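Sister chromatid cohesion protein (Chaetomium thermophilum, PDB 5T8V) probably loads cohesin onto chromatin as full-length Scc2, of which this chain is the C-terminal HEAT-repeat part. Local coordinates at residues R467-V470 with R471-S475; A490-L494 with E495-R499; K586-S589 with P590-K594; L595-S598 with I599-R603; D643-I646 with L647-D650. One frame throughout, in Å; residues are numbered along the deposited sequence.

Contact 1: R467-V470 with R471-S475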
loop_
_atom_site.group_PDB
_atom_site.type_symbol
_atom_site.label_atom_id
_atom_site.label_comp_id
_atom_site.label_asym_id
_atom_site.label_seq_id
_atom_site.Cartn_x
_atom_site.Cartn_y
_atom_site.Cartn_z
ATOM N N ARG A 467 -13.233 6.664 17.779
ATOM C CA ARG A 467 -14.457 7.027 17.073
ATOM C C ARG A 467 -15.403 5.836 16.973
ATOM O O ARG A 467 -16.612 5.962 17.219
ATOM C CB ARG A 467 -14.109 7.571 15.688
ATOM C CG ARG A 467 -13.491 8.959 15.731
ATOM C CD ARG A 467 -12.614 9.235 14.525
ATOM N NE ARG A 467 -13.300 8.939 13.274
ATOM C CZ ARG A 467 -14.274 9.681 12.758
ATOM N NH1 ARG A 467 -14.694 10.770 13.393
ATOM N NH2 ARG A 467 -14.836 9.328 11.609
ATOM N N GLY A 468 -14.869 4.665 16.622
ATOM C CA GLY A 468 -15.697 3.471 16.602
ATOM C C GLY A 468 -16.329 3.194 17.952
ATOM O O GLY A 468 -17.521 2.881 18.041
ATOM N N HIS A 469 -15.543 3.319 19.023
ATOM C CA HIS A 469 -16.071 3.079 20.361
ATOM C C HIS A 469 -17.170 4.077 20.702
ATOM O O HIS A 469 -18.161 3.721 21.349
ATOM C CB HIS A 469 -14.941 3.144 21.388
ATOM C CG HIS A 469 -15.344 2.700 22.761
ATOM N ND1 HIS A 469 -16.222 1.660 22.979
ATOM C CD2 HIS A 469 -14.982 3.150 23.986
ATOM C CE1 HIS A 469 -16.388 1.492 24.279
ATOM N NE2 HIS A 469 -15.646 2.382 24.912
ATOM N N VAL A 470 -17.023 5.330 20.267
ATOM C CA VAL A 470 -18.064 6.324 20.520
ATOM C C VAL A 470 -19.347 5.939 19.797
ATOM O O VAL A 470 -20.443 6.011 20.364
ATOM C CB VAL A 470 -17.585 7.727 20.110
ATOM C CG1 VAL A 470 -18.758 8.717 20.078
ATOM C CG2 VAL A 470 -16.517 8.218 21.074
ATOM N N ARG A 471 -19.235 5.534 18.529
ATOM C CA ARG A 471 -20.430 5.120 17.799
ATOM C C ARG A 471 -21.107 3.944 18.492
ATOM O O ARG A 471 -22.336 3.923 18.648
ATOM C CB ARG A 471 -20.074 4.767 16.355
ATOM C CG ARG A 471 -21.187 5.085 15.355
ATOM C CD ARG A 471 -20.809 4.690 13.933
ATOM N NE ARG A 471 -19.462 5.138 13.579
ATOM C CZ ARG A 471 -19.167 6.333 13.074
ATOM N NH1 ARG A 471 -20.120 7.229 12.851
ATOM N NH2 ARG A 471 -17.905 6.634 12.793
ATOM N N LYS A 472 -20.317 2.963 18.933
ATOM C CA LYS A 472 -20.884 1.814 19.631
ATOM C C LYS A 472 -21.621 2.248 20.892
ATOM O O LYS A 472 -22.797 1.920 21.084
ATOM C CB LYS A 472 -19.780 0.816 19.973
ATOM C CG LYS A 472 -20.301 -0.514 20.488
ATOM C CD LYS A 472 -19.275 -1.217 21.353
ATOM C CE LYS A 472 -19.818 -2.527 21.894
ATOM N NZ LYS A 472 -18.878 -3.147 22.866
ATOM N N MET A 473 -20.940 2.988 21.772
ATOM C CA MET A 473 -21.557 3.403 23.026
ATOM C C MET A 473 -22.824 4.213 22.779
ATOM O O MET A 473 -23.822 4.054 23.491
ATOM C CB MET A 473 -20.564 4.216 23.854
ATOM C CG MET A 473 -19.304 3.463 24.245
ATOM S SD MET A 473 -18.145 4.510 25.150
ATOM C CE MET A 473 -18.989 4.607 26.726
ATOM N N ALA A 474 -22.804 5.085 21.769
ATOM C CA ALA A 474 -23.944 5.949 21.497
ATOM C C ALA A 474 -25.087 5.221 20.804
ATOM O O ALA A 474 -26.206 5.746 20.778
ATOM C CB ALA A 474 -23.508 7.139 20.641
ATOM N N SER A 475 -24.840 4.038 20.239
ATOM C CA SER A 475 -25.906 3.279 19.594
ATOM C C SER A 475 -26.779 2.512 20.583
ATOM O O SER A 475 -27.756 1.884 20.160
ATOM C CB SER A 475 -25.316 2.300 18.579
ATOM O OG SER A 475 -24.601 1.266 19.231
#
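Arg-471 begins a turn of helix whose backbone and side chains fold back on Arg-467 to Val-470. Its N donates to Arg-467 O over 3.0 Å, the usual i to i+4 bond, and its guanidinium turns an edge toward that of Arg-467, the two NH2 atoms 4.3 Å apart. Both arginines gather round Asp-643: Arg-471 NH2 makes a salt bridge to its OD2, Arg-467 a long, weak ion pair, so the carboxylate probably offsets their like charges. Lys-472 N bonds to Gly-468 O at 2.9 Å, while its extended chain runs off the helix, as suits a lysine on an exposed flank. Met-473 carries the side-chain part of the contact. Besides the backbone bond from its N to His-469 O, its CG stands anti to the carbonyl carbon (chi1 -61°), which brings the thioether back over the preceding turn. The His-469 ring, with CG anti to the backbone N (chi1 -171°), presents a face to it. SD lies over that face, 3.6 Å from the ring centroid and 23° off the normal, a Met-aromatic contact joined by a CH-pi approach of Met-473 CG. Methionine, unbranched and polarisable, suits a place over an aromatic face. Ala-474 N bonds to Val-470 O at 2.9 Å. Ser-475 OG then turns back to donate to Lys-472 O at 2.7 Å, and its N binds the same carbonyl. Helix 446-474 packs here against two others, which also touch each other: Val-470 and Met-473 lie against helix 590-602, and Val-470 and Ala-474 meet Ala-490 of helix 481-494.

Contact 2: A490-L494 with E495-R499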
loop_
_atom_site.group_PDB
_atom_site.type_symbol
_atom_site.label_atom_id
_atom_site.label_comp_id
_atom_site.label_asym_id
_atom_site.label_seq_id
_atom_site.Cartn_x
_atom_site.Cartn_y
_atom_site.Cartn_z
ATOM N N ALA A 490 -23.236 12.828 20.678
ATOM C CA ALA A 490 -22.260 11.989 19.992
ATOM C C ALA A 490 -22.584 11.883 18.510
ATOM O O ALA A 490 -21.684 11.956 17.665
ATOM C CB ALA A 490 -22.220 10.601 20.626
ATOM N N ALA A 491 -23.864 11.703 18.178
ATOM C CA ALA A 491 -24.272 11.726 16.779
ATOM C C ALA A 491 -23.780 12.990 16.092
ATOM O O ALA A 491 -23.264 12.936 14.970
ATOM C CB ALA A 491 -25.794 11.619 16.676
ATOM N N SER A 492 -23.921 14.141 16.757
ATOM C CA SER A 492 -23.469 15.393 16.159
ATOM C C SER A 492 -21.948 15.458 16.083
ATOM O O SER A 492 -21.394 16.004 15.124
ATOM C CB SER A 492 -24.007 16.578 16.957
ATOM O OG SER A 492 -25.420 16.642 16.891
ATOM N N ALA A 493 -21.257 14.905 17.079
ATOM C CA ALA A 493 -19.812 15.083 17.177
ATOM C C ALA A 493 -19.049 14.169 16.230
ATOM O O ALA A 493 -17.952 14.527 15.787
ATOM C CB ALA A 493 -19.349 14.843 18.614
ATOM N N LEU A 494 -19.591 12.990 15.915
ATOM C CA LEU A 494 -18.914 12.106 14.974
ATOM C C LEU A 494 -18.754 12.788 13.621
ATOM O O LEU A 494 -17.651 12.844 13.065
ATOM C CB LEU A 494 -19.679 10.789 14.850
ATOM C CG LEU A 494 -19.453 9.850 16.039
ATOM C CD1 LEU A 494 -20.479 8.730 16.054
ATOM C CD2 LEU A 494 -18.041 9.278 16.006
ATOM N N GLU A 495 -19.848 13.310 13.074
ATOM C CA GLU A 495 -19.734 14.322 12.038
ATOM C C GLU A 495 -19.192 15.610 12.652
ATOM O O GLU A 495 -19.244 15.818 13.866
ATOM C CB GLU A 495 -21.089 14.575 11.377
ATOM C CG GLU A 495 -21.776 13.313 10.864
ATOM C CD GLU A 495 -20.945 12.566 9.834
ATOM O OE1 GLU A 495 -20.393 13.219 8.924
ATOM O OE2 GLU A 495 -20.841 11.324 9.941
ATOM N N LEU A 496 -18.663 16.483 11.802
ATOM C CA LEU A 496 -18.049 17.703 12.309
ATOM C C LEU A 496 -19.079 18.812 12.486
ATOM O O LEU A 496 -18.756 19.994 12.326
ATOM C CB LEU A 496 -16.929 18.161 11.379
ATOM C CG LEU A 496 -15.731 17.208 11.268
ATOM C CD1 LEU A 496 -14.744 17.710 10.224
ATOM C CD2 LEU A 496 -15.041 17.029 12.616
ATOM N N LYS A 497 -20.316 18.448 12.821
ATOM C CA LYS A 497 -21.352 19.444 13.055
ATOM C C LYS A 497 -20.988 20.318 14.248
ATOM O O LYS A 497 -20.778 19.819 15.359
ATOM C CB LYS A 497 -22.698 18.758 13.285
ATOM C CG LYS A 497 -23.361 18.246 12.011
ATOM C CD LYS A 497 -24.594 17.400 12.311
ATOM C CE LYS A 497 -25.739 18.228 12.879
ATOM N NZ LYS A 497 -26.284 19.196 11.888
ATOM N N SER A 498 -20.929 21.628 14.016
ATOM C CA SER A 498 -20.514 22.569 15.050
ATOM C C SER A 498 -21.514 22.587 16.199
ATOM O O SER A 498 -22.721 22.721 15.985
ATOM C CB SER A 498 -20.380 23.972 14.457
ATOM O OG SER A 498 -21.624 24.427 13.949
ATOM N N ARG A 499 -21.004 22.462 17.425
ATOM C CA ARG A 499 -21.832 22.613 18.616
ATOM C C ARG A 499 -20.988 23.017 19.820
ATOM O O ARG A 499 -21.053 22.361 20.868
ATOM C CB ARG A 499 -22.586 21.311 18.904
ATOM C CG ARG A 499 -24.000 21.310 18.378
ATOM C CD ARG A 499 -24.713 20.012 18.686
ATOM N NE ARG A 499 -26.015 19.959 18.030
ATOM C CZ ARG A 499 -26.911 18.996 18.213
ATOM N NH1 ARG A 499 -26.657 17.991 19.042
ATOM N NH2 ARG A 499 -28.066 19.040 17.566
#
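Ser-492 and Arg-499 meet where the chain, having left helix 481-494, bends back beside its last turn. The hydroxyl sits over one face of the guanidinium: Ser-492 OG is 2.8 Å from Arg-499 NH1 and 3.1 Å from CZ. Because the oxygen stands above the flat group, the N-H directions do not point at it, and the pair is a contact without hydrogen-bond geometry. The polar ends are held by the helix instead. Arg-499 NH1 forms a salt bridge with Asp-488, and Ser-492 OG makes a weak hydrogen bond to the carbonyl of that same residue, one turn back. A small serine leaves room for the guanidinium to lie across it; its OG, anti to the carbonyl carbon (chi1 -65°), points back toward that previous turn. Arg-499 spans the distance with a chain extended from CG to NE, whose CD also rests 3.9 Å from Ser-492 CB. With a leucine in its place, Asp-488 would probably lose this ionic partner and the returning loop its tether to the helix. Between the two, Lys-497 turns its CB toward the helix, 3.6 Å from Ser-492 O, before its bent chain leads away. Glu-495, the first residue to depart from helical backbone angles (psi 161°), starts the turn, and Arg-499 occupies the N-cap position of helix 500-503. The arrangement is a short interhelical connection of a predominantly helical HEAT-repeat solenoid, tied back through Arg-499 to Asp-488 of the helix it leaves.

Contact 3: K586-S589 with P590-K594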
loop_
_atom_site.group_PDB
_atom_site.type_symbol
_atom_site.label_atom_id
_atom_site.label_comp_id
_atom_site.label_asym_id
_atom_site.label_seq_id
_atom_site.Cartn_x
_atom_site.Cartn_y
_atom_site.Cartn_z
ATOM N N LYS A 586 -27.044 14.140 39.620
ATOM C CA LYS A 586 -27.319 12.716 39.569
ATOM C C LYS A 586 -26.013 11.928 39.499
ATOM O O LYS A 586 -24.935 12.470 39.236
ATOM C CB LYS A 586 -28.204 12.386 38.368
ATOM C CG LYS A 586 -29.554 13.085 38.389
ATOM C CD LYS A 586 -30.352 12.795 37.129
ATOM C CE LYS A 586 -31.720 13.460 37.175
ATOM N NZ LYS A 586 -32.518 13.185 35.948
ATOM N N ASP A 587 -26.118 10.625 39.742
ATOM C CA ASP A 587 -24.960 9.749 39.670
ATOM C C ASP A 587 -24.704 9.350 38.223
ATOM O O ASP A 587 -25.633 9.030 37.477
ATOM C CB ASP A 587 -25.175 8.506 40.535
ATOM C CG ASP A 587 -23.896 7.717 40.751
ATOM O OD1 ASP A 587 -23.143 8.053 41.688
ATOM O OD2 ASP A 587 -23.647 6.760 39.987
ATOM N N VAL A 588 -23.433 9.381 37.827
ATOM C CA VAL A 588 -23.021 9.085 36.460
ATOM C C VAL A 588 -22.401 7.696 36.433
ATOM O O VAL A 588 -21.540 7.374 37.262
ATOM C CB VAL A 588 -22.030 10.139 35.938
ATOM C CG1 VAL A 588 -21.652 9.855 34.489
ATOM C CG2 VAL A 588 -22.619 11.531 36.071
ATOM N N SER A 589 -22.834 6.876 35.485
ATOM C CA SER A 589 -22.277 5.543 35.339
ATOM C C SER A 589 -20.948 5.607 34.590
ATOM O O SER A 589 -20.741 6.493 33.756
ATOM C CB SER A 589 -23.243 4.643 34.584
ATOM O OG SER A 589 -23.551 5.191 33.315
ATOM N N PRO A 590 -20.030 4.675 34.860
ATOM C CA PRO A 590 -18.749 4.700 34.137
ATOM C C PRO A 590 -18.924 4.685 32.631
ATOM O O PRO A 590 -18.057 5.187 31.904
ATOM C CB PRO A 590 -18.031 3.441 34.647
ATOM C CG PRO A 590 -19.110 2.566 35.180
ATOM C CD PRO A 590 -20.154 3.487 35.719
ATOM N N LEU A 591 -20.032 4.130 32.142
ATOM C CA LEU A 591 -20.314 4.166 30.712
ATOM C C LEU A 591 -20.668 5.580 30.268
ATOM O O LEU A 591 -20.144 6.079 29.264
ATOM C CB LEU A 591 -21.449 3.195 30.385
ATOM C CG LEU A 591 -21.513 2.667 28.954
ATOM C CD1 LEU A 591 -20.352 1.724 28.680
ATOM C CD2 LEU A 591 -22.842 1.971 28.713
ATOM N N GLN A 592 -21.555 6.246 31.011
ATOM C CA GLN A 592 -21.901 7.627 30.689
ATOM C C GLN A 592 -20.680 8.533 30.780
ATOM O O GLN A 592 -20.515 9.450 29.965
ATOM C CB GLN A 592 -23.000 8.123 31.626
ATOM C CG GLN A 592 -24.356 7.509 31.368
ATOM C CD GLN A 592 -25.381 7.914 32.407
ATOM O OE1 GLN A 592 -25.038 8.205 33.553
ATOM N NE2 GLN A 592 -26.648 7.940 32.009
ATOM N N ALA A 593 -19.814 8.296 31.767
ATOM C CA ALA A 593 -18.611 9.110 31.910
ATOM C C ALA A 593 -17.651 8.875 30.751
ATOM O O ALA A 593 -17.127 9.827 30.161
ATOM C CB ALA A 593 -17.928 8.806 33.244
ATOM N N LYS A 594 -17.408 7.607 30.410
ATOM C CA LYS A 594 -16.517 7.306 29.296
ATOM C C LYS A 594 -17.040 7.907 27.996
ATOM O O LYS A 594 -16.275 8.503 27.227
ATOM C CB LYS A 594 -16.341 5.794 29.165
ATOM C CG LYS A 594 -15.626 5.357 27.897
ATOM C CD LYS A 594 -14.564 4.313 28.179
ATOM C CE LYS A 594 -13.336 4.936 28.808
ATOM N NZ LYS A 594 -12.135 4.057 28.681
#
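A glutamine closes the reciprocal bond of a capping box here, between Ser-589 and Gln-592, where a glutamate is the more familiar residue. Ser-589 is the N-cap of helix 590-602, and each residue uses its side chain to satisfy the other's backbone N-H. In one direction Gln-592 N donates to Ser-589 OG over 3.2 Å. In the other, Ser-589 N donates to Gln-592 OE1, also at 3.2 Å and nearly straight at the hydrogen (170°). The torsions explain the fit: Ser-589 holds OG between its backbone N and carbonyl carbon (chi1 57°), which swings the hydroxyl over the first turn. Gln-592 has CG anti to its carbonyl carbon (chi1 -71°) and an extended chain that reaches back beside the cap. Being an amide, glutamine also has a donor to spend, and NE2 bonds to Ser-483 OG of helix 481-494, which is consistent with OE1 being the end that faces Ser-589. Pro-590 suits the first helical position, where its ring restricts phi and no N-H is missed. Outside the box, Val-588 lies across Gln-592, its CG1 3.6 Å from Gln-592 CB. The same methyl stands 4.1 Å from Ala-593 CB, so the residue before the cap and the fourth residue after it meet as in a hydrophobic staple; the small alanine leaves room for Tyr-516 of helix 509-520. The first regular helical bond closes the turn: Ala-593 N points at Ser-589 O, 2.8 Å away and nearly along the C=O axis.

Contact 4: L595-S598 with I599-R603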
loop_
_atom_site.group_PDB
_atom_site.type_symbol
_atom_site.label_atom_id
_atom_site.label_comp_id
_atom_site.label_asym_id
_atom_site.label_seq_id
_atom_site.Cartn_x
_atom_site.Cartn_y
_atom_site.Cartn_z
ATOM N N LEU A 595 -18.342 7.772 27.733
ATOM C CA LEU A 595 -18.907 8.364 26.524
ATOM C C LEU A 595 -18.780 9.880 26.549
ATOM O O LEU A 595 -18.442 10.497 25.533
ATOM C CB LEU A 595 -20.372 7.953 26.357
ATOM C CG LEU A 595 -21.113 8.567 25.165
ATOM C CD1 LEU A 595 -20.362 8.339 23.864
ATOM C CD2 LEU A 595 -22.510 7.990 25.067
ATOM N N SER A 596 -19.045 10.499 27.701
ATOM C CA SER A 596 -18.922 11.949 27.814
ATOM C C SER A 596 -17.514 12.404 27.461
ATOM O O SER A 596 -17.312 13.227 26.558
ATOM C CB SER A 596 -19.290 12.392 29.230
ATOM O OG SER A 596 -20.636 12.072 29.527
ATOM N N TYR A 597 -16.517 11.866 28.165
ATOM C CA TYR A 597 -15.144 12.283 27.918
ATOM C C TYR A 597 -14.720 11.981 26.487
ATOM O O TYR A 597 -13.964 12.755 25.890
ATOM C CB TYR A 597 -14.202 11.608 28.916
ATOM C CG TYR A 597 -12.782 12.104 28.808
ATOM C CD1 TYR A 597 -12.455 13.410 29.153
ATOM C CD2 TYR A 597 -11.770 11.275 28.353
ATOM C CE1 TYR A 597 -11.163 13.872 29.047
ATOM C CE2 TYR A 597 -10.473 11.730 28.247
ATOM C CZ TYR A 597 -10.176 13.031 28.593
ATOM O OH TYR A 597 -8.882 13.488 28.489
ATOM N N SER A 598 -15.200 10.876 25.915
ATOM C CA SER A 598 -14.864 10.566 24.529
ATOM C C SER A 598 -15.446 11.608 23.580
ATOM O O SER A 598 -14.779 12.031 22.627
ATOM C CB SER A 598 -15.366 9.169 24.171
ATOM O OG SER A 598 -14.851 8.197 25.066
ATOM N N ILE A 599 -16.687 12.031 23.822
ATOM C CA ILE A 599 -17.270 13.112 23.031
ATOM C C ILE A 599 -16.409 14.362 23.140
ATOM O O ILE A 599 -16.133 15.033 22.139
ATOM C CB ILE A 599 -18.719 13.375 23.480
ATOM C CG1 ILE A 599 -19.617 12.204 23.076
ATOM C CG2 ILE A 599 -19.258 14.659 22.867
ATOM C CD1 ILE A 599 -20.888 12.100 23.894
ATOM N N ILE A 600 -15.967 14.695 24.354
ATOM C CA ILE A 600 -15.066 15.832 24.518
ATOM C C ILE A 600 -13.813 15.644 23.671
ATOM O O ILE A 600 -13.328 16.589 23.034
ATOM C CB ILE A 600 -14.728 16.028 26.007
ATOM C CG1 ILE A 600 -15.983 16.467 26.768
ATOM C CG2 ILE A 600 -13.614 17.063 26.179
ATOM C CD1 ILE A 600 -15.833 16.461 28.264
ATOM N N LEU A 601 -13.275 14.424 23.640
ATOM C CA LEU A 601 -12.046 14.177 22.893
ATOM C C LEU A 601 -12.260 14.351 21.396
ATOM O O LEU A 601 -11.379 14.866 20.698
ATOM C CB LEU A 601 -11.520 12.774 23.200
ATOM C CG LEU A 601 -10.866 12.577 24.569
ATOM C CD1 LEU A 601 -10.551 11.113 24.785
ATOM C CD2 LEU A 601 -9.597 13.415 24.712
ATOM N N LEU A 602 -13.414 13.924 20.878
ATOM C CA LEU A 602 -13.663 14.070 19.448
ATOM C C LEU A 602 -13.556 15.516 18.991
ATOM O O LEU A 602 -13.284 15.763 17.813
ATOM C CB LEU A 602 -15.041 13.521 19.082
ATOM C CG LEU A 602 -15.216 12.003 19.163
ATOM C CD1 LEU A 602 -16.648 11.629 18.837
ATOM C CD2 LEU A 602 -14.253 11.283 18.230
ATOM N N ARG A 603 -13.759 16.474 19.893
ATOM C CA ARG A 603 -13.628 17.887 19.576
ATOM C C ARG A 603 -12.300 18.466 20.040
ATOM O O ARG A 603 -12.104 19.682 19.955
ATOM C CB ARG A 603 -14.783 18.671 20.199
ATOM C CG ARG A 603 -16.158 18.103 19.884
ATOM C CD ARG A 603 -16.409 18.003 18.387
ATOM N NE ARG A 603 -16.300 19.300 17.728
ATOM C CZ ARG A 603 -16.650 19.529 16.468
ATOM N NH1 ARG A 603 -17.140 18.549 15.724
ATOM N NH2 ARG A 603 -16.517 20.742 15.950
#
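Tyr-597 and Leu-601, one turn apart, meet with the leucine laid over a face of the phenol ring. Leu-601 CG stands 4.2 Å from the ring centroid, displaced toward the rim, in a CH-pi contact. The two methyls spread across the ring: CD1 comes within 3.5 Å of Tyr-597 CE2, and CD2 lies 3.8 Å from the OH. Tyr-597 CG is anti to its backbone N (chi1 -174°) and Leu-601 CG anti to its carbonyl carbon (chi1 -74°), torsions that lean the two side chains toward each other. Leu-595 and Ile-599 form a second i to i+4 pair, wholly aliphatic, with Leu-595 CG 3.8 Å from Ile-599 CD1. Behind both pairs, backbone bonds fix the spacing: Leu-601 N donates to Tyr-597 O at 2.9 Å, and Ile-599 N likewise to Leu-595 O. Ser-598 and Ser-596 are buried, yet their hydroxyls are satisfied within the helix, bonding to the carbonyls of Lys-594 and Gln-592; such small residues let neighbours approach closely. Further out, Pro-419 and Pro-422 pack on Tyr-597, while helix 481-494 covers Leu-595 and Ile-599. With a serine in place of Tyr-597, Leu-601 would probably lose the surface it rests on and a gap would be likely to open toward the two prolines. The buried part of helix 590-602, with apolar residues turned to 446-474, 481-494 and 509-520, is consistent with the packed interior of a HEAT-repeat alpha-solenoid.

Contact 5: D643-I646 with L647-D650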
loop_
_atom_site.group_PDB
_atom_site.type_symbol
_atom_site.label_atom_id
_atom_site.label_comp_id
_atom_site.label_asym_id
_atom_site.label_seq_id
_atom_site.Cartn_x
_atom_site.Cartn_y
_atom_site.Cartn_z
ATOM N N ASP A 643 -12.865 1.329 12.583
ATOM C CA ASP A 643 -14.043 2.135 12.258
ATOM C C ASP A 643 -14.324 2.009 10.768
ATOM O O ASP A 643 -13.989 2.895 9.973
ATOM C CB ASP A 643 -13.833 3.597 12.656
ATOM C CG ASP A 643 -15.060 4.455 12.402
ATOM O OD1 ASP A 643 -16.182 3.906 12.378
ATOM O OD2 ASP A 643 -14.898 5.684 12.230
ATOM N N PRO A 644 -14.947 0.902 10.348
ATOM C CA PRO A 644 -15.181 0.687 8.909
ATOM C C PRO A 644 -16.052 1.748 8.256
ATOM O O PRO A 644 -16.088 1.816 7.019
ATOM C CB PRO A 644 -15.858 -0.688 8.864
ATOM C CG PRO A 644 -15.458 -1.356 10.138
ATOM C CD PRO A 644 -15.358 -0.262 11.152
ATOM N N THR A 645 -16.748 2.581 9.032
ATOM C CA THR A 645 -17.624 3.583 8.436
ATOM C C THR A 645 -16.860 4.574 7.568
ATOM O O THR A 645 -17.479 5.267 6.754
ATOM C CB THR A 645 -18.390 4.339 9.524
ATOM O OG1 THR A 645 -17.474 5.098 10.320
ATOM C CG2 THR A 645 -19.158 3.373 10.419
ATOM N N ILE A 646 -15.535 4.664 7.715
ATOM C CA ILE A 646 -14.756 5.560 6.866
ATOM C C ILE A 646 -14.661 5.065 5.434
ATOM O O ILE A 646 -14.148 5.787 4.572
ATOM C CB ILE A 646 -13.330 5.771 7.414
ATOM C CG1 ILE A 646 -12.554 4.452 7.429
ATOM C CG2 ILE A 646 -13.386 6.386 8.809
ATOM C CD1 ILE A 646 -11.103 4.610 7.793
ATOM N N LEU A 647 -15.129 3.850 5.161
ATOM C CA LEU A 647 -15.190 3.323 3.806
ATOM C C LEU A 647 -16.502 3.651 3.108
ATOM O O LEU A 647 -16.709 3.217 1.970
ATOM C CB LEU A 647 -14.983 1.806 3.829
ATOM C CG LEU A 647 -13.650 1.334 4.408
ATOM C CD1 LEU A 647 -13.681 -0.159 4.646
ATOM C CD2 LEU A 647 -12.495 1.704 3.487
ATOM N N ASP A 648 -17.380 4.414 3.749
ATOM C CA ASP A 648 -18.696 4.719 3.212
ATOM C C ASP A 648 -18.696 6.068 2.505
ATOM O O ASP A 648 -17.863 6.939 2.766
ATOM C CB ASP A 648 -19.744 4.719 4.327
ATOM C CG ASP A 648 -19.910 3.355 4.969
ATOM O OD1 ASP A 648 -19.571 2.343 4.319
ATOM O OD2 ASP A 648 -20.383 3.291 6.124
ATOM N N GLY A 649 -19.655 6.228 1.596
ATOM C CA GLY A 649 -19.802 7.463 0.857
ATOM C C GLY A 649 -18.528 7.834 0.125
ATOM O O GLY A 649 -17.770 6.980 -0.345
ATOM N N ASP A 650 -18.291 9.140 0.019
ATOM C CA ASP A 650 -17.084 9.662 -0.618
ATOM C C ASP A 650 -15.901 9.386 0.308
ATOM O O ASP A 650 -15.399 10.262 1.015
ATOM C CB ASP A 650 -17.231 11.150 -0.914
ATOM C CG ASP A 650 -18.390 11.445 -1.848
ATOM O OD1 ASP A 650 -18.832 10.523 -2.568
ATOM O OD2 ASP A 650 -18.857 12.603 -1.868
#
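A short 3-10 turn follows helix 628-642 and leads the chain toward helix 652-660, and Pro-644 with Leu-647 and Thr-645 with Asp-648 are its i to i+3 pairs. Leu-647 N donates to Pro-644 O over 2.9 Å, and Asp-648 N to Thr-645 O at 3.1 Å. Both donors approach from above the carbonyl plane, by 44° and 60°, as the tight winding of the turn demands. Proline fits its start because its ring already holds phi near the value needed. Leu-647 keeps its CB 3.4 Å from Pro-644 O, while its branched end is buried against Val-653, Val-654 and Leu-682, joining the turn to helices 652-660 and 666-682. Ile-646 leans on Val-639 and Val-653. On the more exposed flank Asp-648 bends back, its CB 3.4 Å from Thr-645 O and its carboxylate alongside Thr-645, with OD2 4.1 Å from Thr-645 CB. The stronger partner of that carboxylate is Arg-683, which forms a salt bridge with OD2. Asp-643, at the head of the turn, is likewise held by an arginine, Arg-471 of helix 446-474, through OD2, and its OD1 receives the threonine hydroxyl. Thr-645 holds OG1 between its backbone N and carbonyl carbon (chi1 66°), which turns the hydroxyl back to that acid. The resulting bond, from Thr-645 OG1 to Asp-643 OD1, measures 2.7 Å and reaches the oxygen from well above the carboxylate plane.

Overall arrangement
Contact 4 is the buried one, its chemistry almost wholly apolar; contacts 1, 2 and 3 are partly buried, and contact 5 lies at the surface. Contacts 3 and 4 share helix 590-602, the first capping its start with polar bonds and the second filling its middle with leucine, isoleucine and tyrosine. Contacts 1 and 2 belong to successive helices, 446-474 and 481-494, which pack directly on each other, and both touch contact 4. Charge is prominent in contacts 1, 2 and 5, where the residues are less buried than in contact 4: an arginine steadies the loop of contact 2, while a salt bridge ties contact 1 to contact 5, although the centres of the two contacts are about 14 Å apart.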